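Local coordinates for protein KLLA0B12012p (Kluyveromyces lactis, PDB 6Y3P) that is the C-terminal ATP-grasp domain of Pby1, a direct partner of the mRNA decapping enzyme Dcp2, and probably binds ATP and metal ions, at residues K30-V35 and F379-L384; V43-L48 and M64-Y69; Q132-K137 and K158-L163; F215-Y220 and D233-L238. All blocks are in the same frame, centred on the assembly; numbering follows the deposited sequence.

Contact 1 (K30-V35 and F379-L384)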
loop_
_atom_site.group_PDB
_atom_site.type_symbol
_atom_site.label_atom_id
_atom_site.label_comp_id
_atom_site.label_asym_id
_atom_site.label_seq_id
_atom_site.Cartn_x
_atom_site.Cartn_y
_atom_site.Cartn_z
ATOM N N LYS A 30 4.635 -15.420 24.005
ATOM C CA LYS A 30 3.275 -15.418 24.535
ATOM C C LYS A 30 2.314 -16.409 23.866
ATOM O O LYS A 30 1.625 -17.146 24.577
ATOM C CB LYS A 30 2.707 -13.996 24.482
ATOM C CG LYS A 30 1.454 -13.771 25.320
ATOM C CD LYS A 30 0.749 -12.458 24.975
ATOM C CE LYS A 30 1.260 -11.288 25.778
ATOM N NZ LYS A 30 0.492 -10.048 25.489
ATOM N N HIS A 31 2.248 -16.422 22.523
ATOM C CA HIS A 31 1.269 -17.238 21.803
ATOM C C HIS A 31 1.793 -18.568 21.276
ATOM O O HIS A 31 0.988 -19.416 20.876
ATOM C CB HIS A 31 0.609 -16.427 20.675
ATOM C CG HIS A 31 0.037 -15.135 21.144
ATOM N ND1 HIS A 31 -0.981 -15.094 22.082
ATOM C CD2 HIS A 31 0.365 -13.870 20.801
ATOM C CE1 HIS A 31 -1.231 -13.814 22.286
ATOM N NE2 HIS A 31 -0.447 -13.040 21.538
ATOM N N LEU A 32 3.123 -18.761 21.272
ATOM C CA LEU A 32 3.735 -20.039 20.872
ATOM C C LEU A 32 4.848 -20.376 21.896
ATOM O O LEU A 32 6.028 -20.452 21.531
ATOM C CB LEU A 32 4.237 -20.006 19.413
ATOM C CG LEU A 32 3.170 -20.159 18.333
ATOM C CD1 LEU A 32 2.953 -18.877 17.610
ATOM C CD2 LEU A 32 3.578 -21.136 17.306
ATOM N N PRO A 33 4.508 -20.533 23.204
ATOM C CA PRO A 33 5.564 -20.802 24.204
ATOM C C PRO A 33 6.334 -22.114 24.023
ATOM O O PRO A 33 7.490 -22.192 24.439
ATOM C CB PRO A 33 4.808 -20.760 25.541
ATOM C CG PRO A 33 3.397 -21.090 25.196
ATOM C CD PRO A 33 3.173 -20.478 23.844
ATOM N N ASN A 34 5.706 -23.120 23.387
ATOM C CA ASN A 34 6.289 -24.448 23.167
ATOM C C ASN A 34 7.146 -24.553 21.900
ATOM O O ASN A 34 7.791 -25.586 21.679
ATOM C CB ASN A 34 5.207 -25.535 23.200
ATOM C CG ASN A 34 4.603 -25.707 24.570
ATOM O OD1 ASN A 34 5.286 -26.044 25.540
ATOM N ND2 ASN A 34 3.314 -25.456 24.686
ATOM N N VAL A 35 7.190 -23.475 21.096
ATOM C CA VAL A 35 7.983 -23.457 19.870
ATOM C C VAL A 35 9.294 -22.663 20.068
ATOM O O VAL A 35 9.236 -21.466 20.361
ATOM C CB VAL A 35 7.182 -23.000 18.637
ATOM C CG1 VAL A 35 8.018 -23.124 17.379
ATOM C CG2 VAL A 35 5.878 -23.787 18.506
ATOM N N PHE A 379 1.102 -23.956 12.909
ATOM C CA PHE A 379 1.727 -24.857 13.876
ATOM C C PHE A 379 0.653 -25.784 14.466
ATOM O O PHE A 379 0.867 -26.395 15.513
ATOM C CB PHE A 379 2.419 -24.032 14.973
ATOM C CG PHE A 379 3.711 -23.419 14.503
ATOM C CD1 PHE A 379 3.719 -22.213 13.820
ATOM C CD2 PHE A 379 4.923 -24.051 14.734
ATOM C CE1 PHE A 379 4.913 -21.668 13.360
ATOM C CE2 PHE A 379 6.118 -23.512 14.255
ATOM C CZ PHE A 379 6.105 -22.323 13.579
ATOM N N ASN A 380 -0.511 -25.864 13.779
ATOM C CA ASN A 380 -1.699 -26.650 14.123
ATOM C C ASN A 380 -2.351 -26.221 15.472
ATOM O O ASN A 380 -3.134 -26.976 16.061
ATOM C CB ASN A 380 -1.423 -28.172 14.061
ATOM C CG ASN A 380 -2.677 -29.029 14.012
ATOM O OD1 ASN A 380 -3.656 -28.713 13.319
ATOM N ND2 ASN A 380 -2.690 -30.115 14.784
ATOM N N LEU A 381 -2.073 -24.979 15.914
ATOM C CA LEU A 381 -2.637 -24.381 17.130
ATOM C C LEU A 381 -3.854 -23.512 16.761
ATOM O O LEU A 381 -3.778 -22.770 15.781
ATOM C CB LEU A 381 -1.586 -23.547 17.884
ATOM C CG LEU A 381 -0.293 -24.279 18.268
ATOM C CD1 LEU A 381 0.774 -23.312 18.774
ATOM C CD2 LEU A 381 -0.562 -25.356 19.306
ATOM N N PRO A 382 -4.992 -23.602 17.497
ATOM C CA PRO A 382 -6.170 -22.788 17.130
ATOM C C PRO A 382 -5.950 -21.268 17.131
ATOM O O PRO A 382 -5.297 -20.746 18.037
ATOM C CB PRO A 382 -7.233 -23.190 18.167
ATOM C CG PRO A 382 -6.472 -23.799 19.297
ATOM C CD PRO A 382 -5.271 -24.454 18.674
ATOM N N PRO A 383 -6.496 -20.539 16.136
ATOM C CA PRO A 383 -6.350 -19.067 16.146
ATOM C C PRO A 383 -7.005 -18.432 17.384
ATOM O O PRO A 383 -8.183 -18.659 17.656
ATOM C CB PRO A 383 -7.013 -18.623 14.834
ATOM C CG PRO A 383 -7.915 -19.743 14.449
ATOM C CD PRO A 383 -7.311 -21.005 14.993
ATOM N N LEU A 384 -6.202 -17.713 18.177
ATOM C CA LEU A 384 -6.616 -17.051 19.410
ATOM C C LEU A 384 -7.613 -15.920 19.122
ATOM O O LEU A 384 -7.257 -14.943 18.459
ATOM C CB LEU A 384 -5.364 -16.501 20.130
ATOM C CG LEU A 384 -5.244 -16.661 21.654
ATOM C CD1 LEU A 384 -6.222 -15.766 22.404
ATOM C CD2 LEU A 384 -5.297 -18.138 22.096
#

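Contact 2 (V43-L48 and M64-Y69)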
loop_
_atom_site.group_PDB
_atom_site.type_symbol
_atom_site.label_atom_id
_atom_site.label_comp_id
_atom_site.label_asym_id
_atom_site.label_seq_id
_atom_site.Cartn_x
_atom_site.Cartn_y
_atom_site.Cartn_z
ATOM N N VAL A 43 20.518 -25.950 8.203
ATOM C CA VAL A 43 20.988 -26.474 6.913
ATOM C C VAL A 43 19.791 -27.043 6.120
ATOM O O VAL A 43 19.683 -26.782 4.932
ATOM C CB VAL A 43 22.148 -27.504 7.093
ATOM C CG1 VAL A 43 22.568 -28.128 5.765
ATOM C CG2 VAL A 43 23.351 -26.857 7.773
ATOM N N THR A 44 18.897 -27.800 6.785
ATOM C CA THR A 44 17.703 -28.383 6.162
ATOM C C THR A 44 16.464 -28.131 6.997
ATOM O O THR A 44 16.545 -28.041 8.222
ATOM C CB THR A 44 17.852 -29.898 5.889
ATOM O OG1 THR A 44 18.056 -30.613 7.112
ATOM C CG2 THR A 44 18.914 -30.217 4.859
ATOM N N ILE A 45 15.313 -28.032 6.331
ATOM C CA ILE A 45 14.015 -27.832 6.974
ATOM C C ILE A 45 13.314 -29.195 7.013
ATOM O O ILE A 45 12.740 -29.636 6.015
ATOM C CB ILE A 45 13.201 -26.715 6.244
ATOM C CG1 ILE A 45 13.966 -25.351 6.236
ATOM C CG2 ILE A 45 11.795 -26.578 6.804
ATOM C CD1 ILE A 45 14.391 -24.699 7.657
ATOM N N ASP A 46 13.417 -29.873 8.156
ATOM C CA ASP A 46 12.873 -31.219 8.339
ATOM C C ASP A 46 11.810 -31.297 9.462
ATOM O O ASP A 46 11.403 -32.395 9.881
ATOM C CB ASP A 46 14.030 -32.224 8.544
ATOM C CG ASP A 46 15.104 -31.762 9.518
ATOM O OD1 ASP A 46 14.771 -31.530 10.706
ATOM O OD2 ASP A 46 16.276 -31.631 9.094
ATOM N N LYS A 47 11.353 -30.111 9.915
ATOM C CA LYS A 47 10.358 -29.866 10.947
ATOM C C LYS A 47 9.471 -28.757 10.373
ATOM O O LYS A 47 9.902 -28.086 9.424
ATOM C CB LYS A 47 11.058 -29.332 12.214
ATOM C CG LYS A 47 11.882 -30.361 12.988
ATOM C CD LYS A 47 12.823 -29.728 14.023
ATOM C CE LYS A 47 12.179 -29.454 15.367
ATOM N NZ LYS A 47 12.005 -30.694 16.176
ATOM N N LEU A 48 8.245 -28.550 10.917
ATOM C CA LEU A 48 7.454 -27.434 10.432
ATOM C C LEU A 48 8.002 -26.169 11.080
ATOM O O LEU A 48 8.278 -26.159 12.279
ATOM C CB LEU A 48 5.915 -27.598 10.498
ATOM C CG LEU A 48 5.189 -27.875 11.806
ATOM C CD1 LEU A 48 5.106 -26.650 12.659
ATOM C CD2 LEU A 48 3.751 -28.233 11.532
ATOM N N MET A 64 8.128 -22.672 -2.122
ATOM C CA MET A 64 7.305 -23.254 -3.179
ATOM C C MET A 64 7.488 -24.763 -3.331
ATOM O O MET A 64 6.674 -25.395 -4.000
ATOM C CB MET A 64 7.501 -22.530 -4.516
ATOM C CG MET A 64 8.910 -22.551 -5.017
ATOM S SD MET A 64 8.987 -21.771 -6.628
ATOM C CE MET A 64 10.591 -21.006 -6.539
ATOM N N SER A 65 8.514 -25.335 -2.685
ATOM C CA SER A 65 8.830 -26.764 -2.776
ATOM C C SER A 65 8.664 -27.547 -1.467
ATOM O O SER A 65 8.477 -28.776 -1.508
ATOM C CB SER A 65 10.246 -26.961 -3.313
ATOM O OG SER A 65 11.249 -26.621 -2.369
ATOM N N ASN A 66 8.810 -26.857 -0.312
ATOM C CA ASN A 66 8.698 -27.498 0.992
ATOM C C ASN A 66 7.530 -26.943 1.763
ATOM O O ASN A 66 7.464 -25.738 2.045
ATOM C CB ASN A 66 10.005 -27.417 1.787
ATOM C CG ASN A 66 10.106 -28.353 2.971
ATOM O OD1 ASN A 66 9.126 -28.930 3.452
ATOM N ND2 ASN A 66 11.309 -28.516 3.481
ATOM N N GLN A 67 6.605 -27.833 2.112
ATOM C CA GLN A 67 5.412 -27.450 2.847
ATOM C C GLN A 67 5.659 -27.286 4.336
ATOM O O GLN A 67 4.782 -26.801 5.050
ATOM C CB GLN A 67 4.256 -28.405 2.542
ATOM C CG GLN A 67 3.645 -28.162 1.155
ATOM C CD GLN A 67 3.395 -26.695 0.848
ATOM O OE1 GLN A 67 4.226 -26.014 0.231
ATOM N NE2 GLN A 67 2.252 -26.176 1.284
ATOM N N LEU A 68 6.873 -27.636 4.795
ATOM C CA LEU A 68 7.266 -27.502 6.194
ATOM C C LEU A 68 7.716 -26.094 6.488
ATOM O O LEU A 68 7.580 -25.650 7.621
ATOM C CB LEU A 68 8.393 -28.497 6.532
ATOM C CG LEU A 68 7.983 -29.965 6.681
ATOM C CD1 LEU A 68 9.194 -30.854 6.966
ATOM C CD2 LEU A 68 6.954 -30.120 7.757
ATOM N N TYR A 69 8.247 -25.395 5.464
ATOM C CA TYR A 69 8.793 -24.038 5.546
ATOM C C TYR A 69 7.732 -22.970 5.328
ATOM O O TYR A 69 7.089 -22.923 4.286
ATOM C CB TYR A 69 9.932 -23.880 4.530
ATOM C CG TYR A 69 10.560 -22.499 4.475
ATOM C CD1 TYR A 69 11.473 -22.085 5.444
ATOM C CD2 TYR A 69 10.326 -21.651 3.396
ATOM C CE1 TYR A 69 12.107 -20.847 5.358
ATOM C CE2 TYR A 69 10.949 -20.408 3.303
ATOM C CZ TYR A 69 11.849 -20.015 4.277
ATOM O OH TYR A 69 12.499 -18.814 4.161
#

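Contact 3 (Q132-K137 and K158-L163)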
loop_
_atom_site.group_PDB
_atom_site.type_symbol
_atom_site.label_atom_id
_atom_site.label_comp_id
_atom_site.label_asym_id
_atom_site.label_seq_id
_atom_site.Cartn_x
_atom_site.Cartn_y
_atom_site.Cartn_z
ATOM N N GLN A 132 -8.891 8.154 -23.036
ATOM C CA GLN A 132 -10.302 8.031 -22.705
ATOM C C GLN A 132 -10.634 8.674 -21.382
ATOM O O GLN A 132 -11.667 9.325 -21.261
ATOM C CB GLN A 132 -10.729 6.562 -22.730
ATOM C CG GLN A 132 -12.124 6.397 -23.312
ATOM C CD GLN A 132 -12.448 4.981 -23.667
ATOM O OE1 GLN A 132 -12.010 4.022 -23.009
ATOM N NE2 GLN A 132 -13.323 4.831 -24.651
ATOM N N GLU A 133 -9.738 8.536 -20.414
ATOM C CA GLU A 133 -9.870 9.134 -19.098
ATOM C C GLU A 133 -9.841 10.669 -19.183
ATOM O O GLU A 133 -10.717 11.330 -18.629
ATOM C CB GLU A 133 -8.744 8.621 -18.186
ATOM C CG GLU A 133 -8.960 7.206 -17.682
ATOM C CD GLU A 133 -10.107 7.026 -16.704
ATOM O OE1 GLU A 133 -10.386 7.966 -15.924
ATOM O OE2 GLU A 133 -10.733 5.943 -16.728
ATOM N N LEU A 134 -8.829 11.227 -19.885
ATOM C CA LEU A 134 -8.638 12.675 -20.072
ATOM C C LEU A 134 -9.821 13.287 -20.828
ATOM O O LEU A 134 -10.243 14.406 -20.521
ATOM C CB LEU A 134 -7.325 12.903 -20.844
ATOM C CG LEU A 134 -6.019 13.203 -20.066
ATOM C CD1 LEU A 134 -5.954 12.522 -18.703
ATOM C CD2 LEU A 134 -4.820 12.864 -20.902
ATOM N N GLU A 135 -10.371 12.521 -21.801
ATOM C CA GLU A 135 -11.522 12.903 -22.622
ATOM C C GLU A 135 -12.801 12.978 -21.804
ATOM O O GLU A 135 -13.659 13.806 -22.112
ATOM C CB GLU A 135 -11.687 11.945 -23.793
ATOM C CG GLU A 135 -10.924 12.397 -25.016
ATOM C CD GLU A 135 -11.112 11.545 -26.251
ATOM O OE1 GLU A 135 -10.123 11.379 -27.001
ATOM O OE2 GLU A 135 -12.246 11.063 -26.484
ATOM N N SER A 136 -12.903 12.153 -20.734
ATOM C CA SER A 136 -14.052 12.105 -19.817
ATOM C C SER A 136 -14.215 13.403 -19.012
ATOM O O SER A 136 -15.326 13.713 -18.588
ATOM C CB SER A 136 -13.996 10.861 -18.927
ATOM O OG SER A 136 -13.767 11.144 -17.557
ATOM N N LYS A 137 -13.107 14.148 -18.808
ATOM C CA LYS A 137 -13.022 15.455 -18.142
ATOM C C LYS A 137 -13.605 15.498 -16.694
ATOM O O LYS A 137 -14.019 16.563 -16.211
ATOM C CB LYS A 137 -13.648 16.558 -19.033
ATOM C CG LYS A 137 -12.950 16.761 -20.389
ATOM C CD LYS A 137 -13.158 18.175 -20.958
ATOM C CE LYS A 137 -14.304 18.285 -21.942
ATOM N NZ LYS A 137 -15.557 18.768 -21.300
ATOM N N LYS A 158 -6.192 19.227 -16.277
ATOM C CA LYS A 158 -7.449 18.477 -16.313
ATOM C C LYS A 158 -7.807 18.028 -17.730
ATOM O O LYS A 158 -8.509 17.033 -17.877
ATOM C CB LYS A 158 -8.604 19.293 -15.722
ATOM C CG LYS A 158 -8.588 19.390 -14.198
ATOM C CD LYS A 158 -10.006 19.534 -13.620
ATOM C CE LYS A 158 -10.621 20.905 -13.800
ATOM N NZ LYS A 158 -9.797 21.982 -13.189
ATOM N N THR A 159 -7.358 18.762 -18.772
ATOM C CA THR A 159 -7.686 18.449 -20.175
ATOM C C THR A 159 -6.462 18.189 -21.094
ATOM O O THR A 159 -5.330 18.605 -20.797
ATOM C CB THR A 159 -8.587 19.549 -20.776
ATOM O OG1 THR A 159 -7.830 20.747 -20.912
ATOM C CG2 THR A 159 -9.831 19.835 -19.925
ATOM N N ILE A 160 -6.730 17.547 -22.244
ATOM C CA ILE A 160 -5.744 17.269 -23.283
ATOM C C ILE A 160 -5.065 18.567 -23.736
ATOM O O ILE A 160 -3.846 18.577 -23.821
ATOM C CB ILE A 160 -6.353 16.425 -24.442
ATOM C CG1 ILE A 160 -6.730 15.015 -23.912
ATOM C CG2 ILE A 160 -5.392 16.343 -25.637
ATOM C CD1 ILE A 160 -7.495 14.004 -24.838
ATOM N N GLU A 161 -5.832 19.669 -23.951
ATOM C CA GLU A 161 -5.270 20.985 -24.346
ATOM C C GLU A 161 -4.333 21.559 -23.272
ATOM O O GLU A 161 -3.240 22.051 -23.603
ATOM C CB GLU A 161 -6.344 22.016 -24.768
ATOM C CG GLU A 161 -7.677 21.912 -24.041
ATOM C CD GLU A 161 -8.757 21.076 -24.712
ATOM O OE1 GLU A 161 -8.712 19.826 -24.603
ATOM O OE2 GLU A 161 -9.679 21.681 -25.308
ATOM N N GLN A 162 -4.729 21.421 -21.985
ATOM C CA GLN A 162 -3.909 21.862 -20.864
ATOM C C GLN A 162 -2.574 21.071 -20.850
ATOM O O GLN A 162 -1.502 21.673 -20.795
ATOM C CB GLN A 162 -4.683 21.730 -19.550
ATOM C CG GLN A 162 -5.628 22.886 -19.302
ATOM C CD GLN A 162 -6.751 22.559 -18.342
ATOM O OE1 GLN A 162 -6.865 21.454 -17.787
ATOM N NE2 GLN A 162 -7.638 23.519 -18.146
ATOM N N LEU A 163 -2.649 19.745 -21.024
ATOM C CA LEU A 163 -1.472 18.878 -21.138
ATOM C C LEU A 163 -0.620 19.269 -22.346
ATOM O O LEU A 163 0.603 19.323 -22.235
ATOM C CB LEU A 163 -1.897 17.411 -21.228
ATOM C CG LEU A 163 -0.797 16.361 -21.127
ATOM C CD1 LEU A 163 0.024 16.499 -19.819
ATOM C CD2 LEU A 163 -1.384 14.977 -21.248
HETATM O O HOH W 1 -9.497 16.443 -22.258
#

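Contact 4 (F215-Y220 and D233-L238)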
loop_
_atom_site.group_PDB
_atom_site.type_symbol
_atom_site.label_atom_id
_atom_site.label_comp_id
_atom_site.label_asym_id
_atom_site.label_seq_id
_atom_site.Cartn_x
_atom_site.Cartn_y
_atom_site.Cartn_z
ATOM N N PHE A 215 -2.596 14.755 4.825
ATOM C CA PHE A 215 -2.057 13.481 5.290
ATOM C C PHE A 215 -2.502 12.337 4.445
ATOM O O PHE A 215 -3.508 12.418 3.723
ATOM C CB PHE A 215 -2.459 13.223 6.770
ATOM C CG PHE A 215 -3.925 12.900 7.014
ATOM C CD1 PHE A 215 -4.873 13.916 7.117
ATOM C CD2 PHE A 215 -4.352 11.581 7.156
ATOM C CE1 PHE A 215 -6.226 13.612 7.310
ATOM C CE2 PHE A 215 -5.692 11.282 7.368
ATOM C CZ PHE A 215 -6.625 12.294 7.441
ATOM N N HIS A 216 -1.738 11.262 4.549
ATOM C CA HIS A 216 -2.153 10.016 3.952
ATOM C C HIS A 216 -2.262 9.002 5.083
ATOM O O HIS A 216 -1.758 9.239 6.201
ATOM C CB HIS A 216 -1.315 9.569 2.737
ATOM C CG HIS A 216 0.129 9.288 3.006
ATOM N ND1 HIS A 216 0.612 7.991 3.056
ATOM C CD2 HIS A 216 1.163 10.147 3.160
ATOM C CE1 HIS A 216 1.919 8.104 3.237
ATOM N NE2 HIS A 216 2.293 9.381 3.337
ATOM N N ILE A 217 -3.026 7.931 4.838
ATOM C CA ILE A 217 -3.257 6.869 5.795
ATOM C C ILE A 217 -2.369 5.681 5.409
ATOM O O ILE A 217 -2.342 5.244 4.256
ATOM C CB ILE A 217 -4.746 6.442 5.945
ATOM C CG1 ILE A 217 -5.619 7.624 6.416
ATOM C CG2 ILE A 217 -4.866 5.247 6.914
ATOM C CD1 ILE A 217 -7.117 7.366 6.474
ATOM N N ARG A 218 -1.641 5.170 6.386
ATOM C CA ARG A 218 -0.876 3.945 6.248
ATOM C C ARG A 218 -1.704 2.896 7.015
ATOM O O ARG A 218 -1.868 2.986 8.237
ATOM C CB ARG A 218 0.544 4.091 6.840
ATOM C CG ARG A 218 1.377 2.784 6.856
ATOM C CD ARG A 218 1.412 2.133 5.487
ATOM N NE ARG A 218 2.757 1.774 5.040
ATOM C CZ ARG A 218 3.644 2.619 4.522
ATOM N NH1 ARG A 218 4.829 2.180 4.116
ATOM N NH2 ARG A 218 3.364 3.915 4.433
ATOM N N CYS A 219 -2.252 1.935 6.278
ATOM C CA CYS A 219 -3.048 0.847 6.820
ATOM C C CYS A 219 -2.249 -0.487 6.673
ATOM O O CYS A 219 -1.849 -0.839 5.556
ATOM C CB CYS A 219 -4.389 0.803 6.086
ATOM S SG CYS A 219 -5.477 -0.559 6.580
ATOM N N TYR A 220 -1.958 -1.191 7.799
ATOM C CA TYR A 220 -1.278 -2.498 7.710
ATOM C C TYR A 220 -2.298 -3.584 7.431
ATOM O O TYR A 220 -3.293 -3.701 8.139
ATOM C CB TYR A 220 -0.456 -2.826 8.952
ATOM C CG TYR A 220 0.622 -1.795 9.181
ATOM C CD1 TYR A 220 1.707 -1.687 8.311
ATOM C CD2 TYR A 220 0.536 -0.890 10.238
ATOM C CE1 TYR A 220 2.690 -0.716 8.497
ATOM C CE2 TYR A 220 1.519 0.081 10.441
ATOM C CZ TYR A 220 2.605 0.152 9.575
ATOM O OH TYR A 220 3.583 1.089 9.750
ATOM N N ASP A 233 -7.096 -2.250 12.202
ATOM C CA ASP A 233 -7.894 -1.033 12.406
ATOM C C ASP A 233 -7.197 0.111 13.145
ATOM O O ASP A 233 -7.774 1.185 13.219
ATOM C CB ASP A 233 -9.243 -1.346 13.084
ATOM C CG ASP A 233 -10.327 -1.716 12.084
ATOM O OD1 ASP A 233 -10.055 -1.651 10.858
ATOM O OD2 ASP A 233 -11.444 -2.069 12.523
ATOM N N ARG A 234 -5.992 -0.102 13.674
ATOM C CA ARG A 234 -5.236 0.967 14.319
ATOM C C ARG A 234 -4.305 1.478 13.221
ATOM O O ARG A 234 -3.246 0.899 12.968
ATOM C CB ARG A 234 -4.483 0.445 15.544
ATOM C CG ARG A 234 -5.425 -0.123 16.638
ATOM C CD ARG A 234 -4.700 -0.360 17.966
ATOM N NE ARG A 234 -4.139 0.881 18.508
ATOM C CZ ARG A 234 -3.227 0.944 19.468
ATOM N NH1 ARG A 234 -2.770 -0.168 20.034
ATOM N NH2 ARG A 234 -2.773 2.122 19.883
ATOM N N MET A 235 -4.789 2.463 12.462
ATOM C CA MET A 235 -4.076 2.995 11.313
ATOM C C MET A 235 -3.269 4.271 11.627
ATOM O O MET A 235 -3.387 4.846 12.709
ATOM C CB MET A 235 -5.021 3.187 10.121
ATOM C CG MET A 235 -6.166 2.204 10.075
ATOM S SD MET A 235 -7.133 2.474 8.577
ATOM C CE MET A 235 -8.252 1.053 8.653
ATOM N N LEU A 236 -2.398 4.663 10.704
ATOM C CA LEU A 236 -1.516 5.807 10.897
ATOM C C LEU A 236 -1.867 6.909 9.940
ATOM O O LEU A 236 -2.220 6.652 8.783
ATOM C CB LEU A 236 -0.049 5.396 10.624
ATOM C CG LEU A 236 0.750 4.626 11.691
ATOM C CD1 LEU A 236 0.116 3.307 12.027
ATOM C CD2 LEU A 236 2.132 4.322 11.196
ATOM N N ALA A 237 -1.712 8.136 10.405
ATOM C CA ALA A 237 -1.875 9.334 9.604
ATOM C C ALA A 237 -0.480 9.981 9.597
ATOM O O ALA A 237 0.064 10.292 10.655
ATOM C CB ALA A 237 -2.913 10.268 10.221
ATOM N N LEU A 238 0.105 10.092 8.400
ATOM C CA LEU A 238 1.429 10.637 8.156
ATOM C C LEU A 238 1.196 11.965 7.482
ATOM O O LEU A 238 0.688 12.014 6.369
ATOM C CB LEU A 238 2.265 9.677 7.257
ATOM C CG LEU A 238 2.085 8.161 7.561
ATOM C CD1 LEU A 238 2.120 7.342 6.325
ATOM C CD2 LEU A 238 3.092 7.659 8.504
HETATM O O HOH W 2 -3.341 -0.316 10.308
#

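Contact 1 (K30-V35 and F379-L384)
L32 and F379 make the central meeting of these two segments, a CH-pi contact in which one methyl group of the leucine lies over a face of the phenyl ring. L32 CD2 sits 3.9 Å from the centroid of the F379 ring, 26° off the ring normal and displaced toward the rim, so that its nearest ring atom is F379 CG at 3.6 Å. The two side chains cross at about a right angle.

The remaining contacts are aliphatic. The same L32 CD2 also meets L381 CD1 at 3.8 Å, which places this one methyl between an aromatic ring and a second leucine. Farther along the ring, V35 CG1 approaches F379 CE2 at 3.7 Å. V35 CG2 is close to F379 CD2; CG1 stands anti to the backbone N (chi1 -175°), a setting that turns both methyls to the phenylalanine.

Backbone geometry brings L32 and V35 to the same side. Helix 21-31 ends just before L32, and a type I beta turn follows, closed by V35 N donating to L32 O at 3.3 Å.

R376 ties the two segments together from outside, hydrogen-bonding to both H31 O and P382 O. Helix 357-375 packs against L32 through V371 and V375, while A8 and I10 of strand 8-12 touch both V35 and F379, and F50 of strand 48-52 also meets the F379 ring.

Contact 2 (V43-L48 and M64-Y69)
L68 leans along the backbone of residues 45-48, and its side chain meets that chain at every carbon. CB lies 3.3 Å from K47 O and also packs on I45 CG2, the two side chains sliding past each other in opposite directions. CG stands beside the backbone N, anti to the carbonyl carbon (chi1 -75°), and remains near K47 O. From there the methyls diverge: CD1 reaches the peptide between D46 and K47, 3.6 Å from D46 C, whereas CD2 packs on L48, 3.9 Å from its CB. The carbonyl of L68 takes part too, with L48 CA approaching L68 O at 3.3 Å in a CA-H...O contact.

The polar link comes from N66, whose ND2 donates to I45 O at 3.1 Å with an N-H...O angle of 146°. I45 O lies close to the amide plane of N66. Q62 receives a second bond from ND2, and OD1 accepts from L68 N at 2.9 Å, so both ends of the amide are engaged and its rotation is fixed.

That last bond defines an Asx turn between helix 60-65 and strand 69-71. Strand 48-52, this helix and strand 69-71 follow one another in a beta-alpha-beta connection between parallel neighbours.

Contact 3 (Q132-K137 and K158-L163)
Q162 OE1 is gripped by two backbone N-H groups, those of K158 at 2.8 Å and T159 at 2.9 Å. The first donor is tilted only slightly from the carbonyl plane, whereas the second stands well above it. In return Q162 N donates weakly to T159 OG1, completing a capping box at the start of helix 160-171. T159 OG1 lies between its own backbone N and carbonyl carbon (chi1 69°), a position from which it can face the first turn.

Across the contact the polar link is a water. It donates to L134 O at 2.8 Å and accepts from I160 N at 3.0 Å, and so joins a carbonyl near the C-terminal end of helix 128-136 to an N-H in the first turn of the next helix.

Apolar side chains fill in around this bridge. I160 CG1 meets L134 CB at 3.8 Å, and I160 CD1 reaches on to E135 CG, the aliphatic part of the glutamate. Deeper in, L134 CD2 and L163 CD2 touch at 4.0 Å as their side chains cross at about a right angle. At the outer side K137 lays its CD against T159 CG2.

The two helix ends meet over the antiparallel sheet: F157 of strand 154-157 touches both L134 and L163, W141 of strand 140-145 touches L134, L143 of the same strand touches L163, and helix 120-125 adds L124 against L134 and I160.

Contact 4 (F215-Y220 and D233-L238)
H216 and R218 pair with L238 and L236 in an antiparallel beta hairpin, each pair closed by two backbone hydrogen bonds, with I217 and A237 as the non-hydrogen-bonded pair between them. On the face of H216, R218 and L238, the arginine CG stands anti to the backbone N (chi1 174°), and the chain then bends at chi2 and chi3; R218 CB packs 3.6 Å from L238 CD1, while D332 takes the guanidinium in a salt bridge. L236 directs its methyls at Y220, CD1 to the ring and CD2 to the hydroxyl. In one of the two modelled conformers of H216, L238 CB stands over a face of the imidazole.

On the face of I217 and A237, F215 CD2 touches A237 CB at 3.6 Å, and I217 CG2 meets M235 CB. The methionine runs extended beyond CG, carrying its tip to the cysteine, where M235 CE lies 3.8 Å from C219 SG.

Contacts 1 and 4 are buried, whereas contacts 2 and 3 are partly so and lie on opposite sides of the chain's centre. Contact 4, its centre about 10 Å from that of the chain, has regular strand pairing; the others join loops and helix ends. Polar links vary: an asparagine amide in contact 2, a bridging water in contact 3, and apolar contacts alone directly between the segments of contact 1. F379 packs on L48, and contact 1 packs against the parallel sheet whose neighbouring strands 48-52 and 69-71 start in contact 2. Helix 357-375 borders contacts 1 and 4; contact 3, its centre about 55 Å from that of contact 1, joins two helix ends on a separate antiparallel sheet.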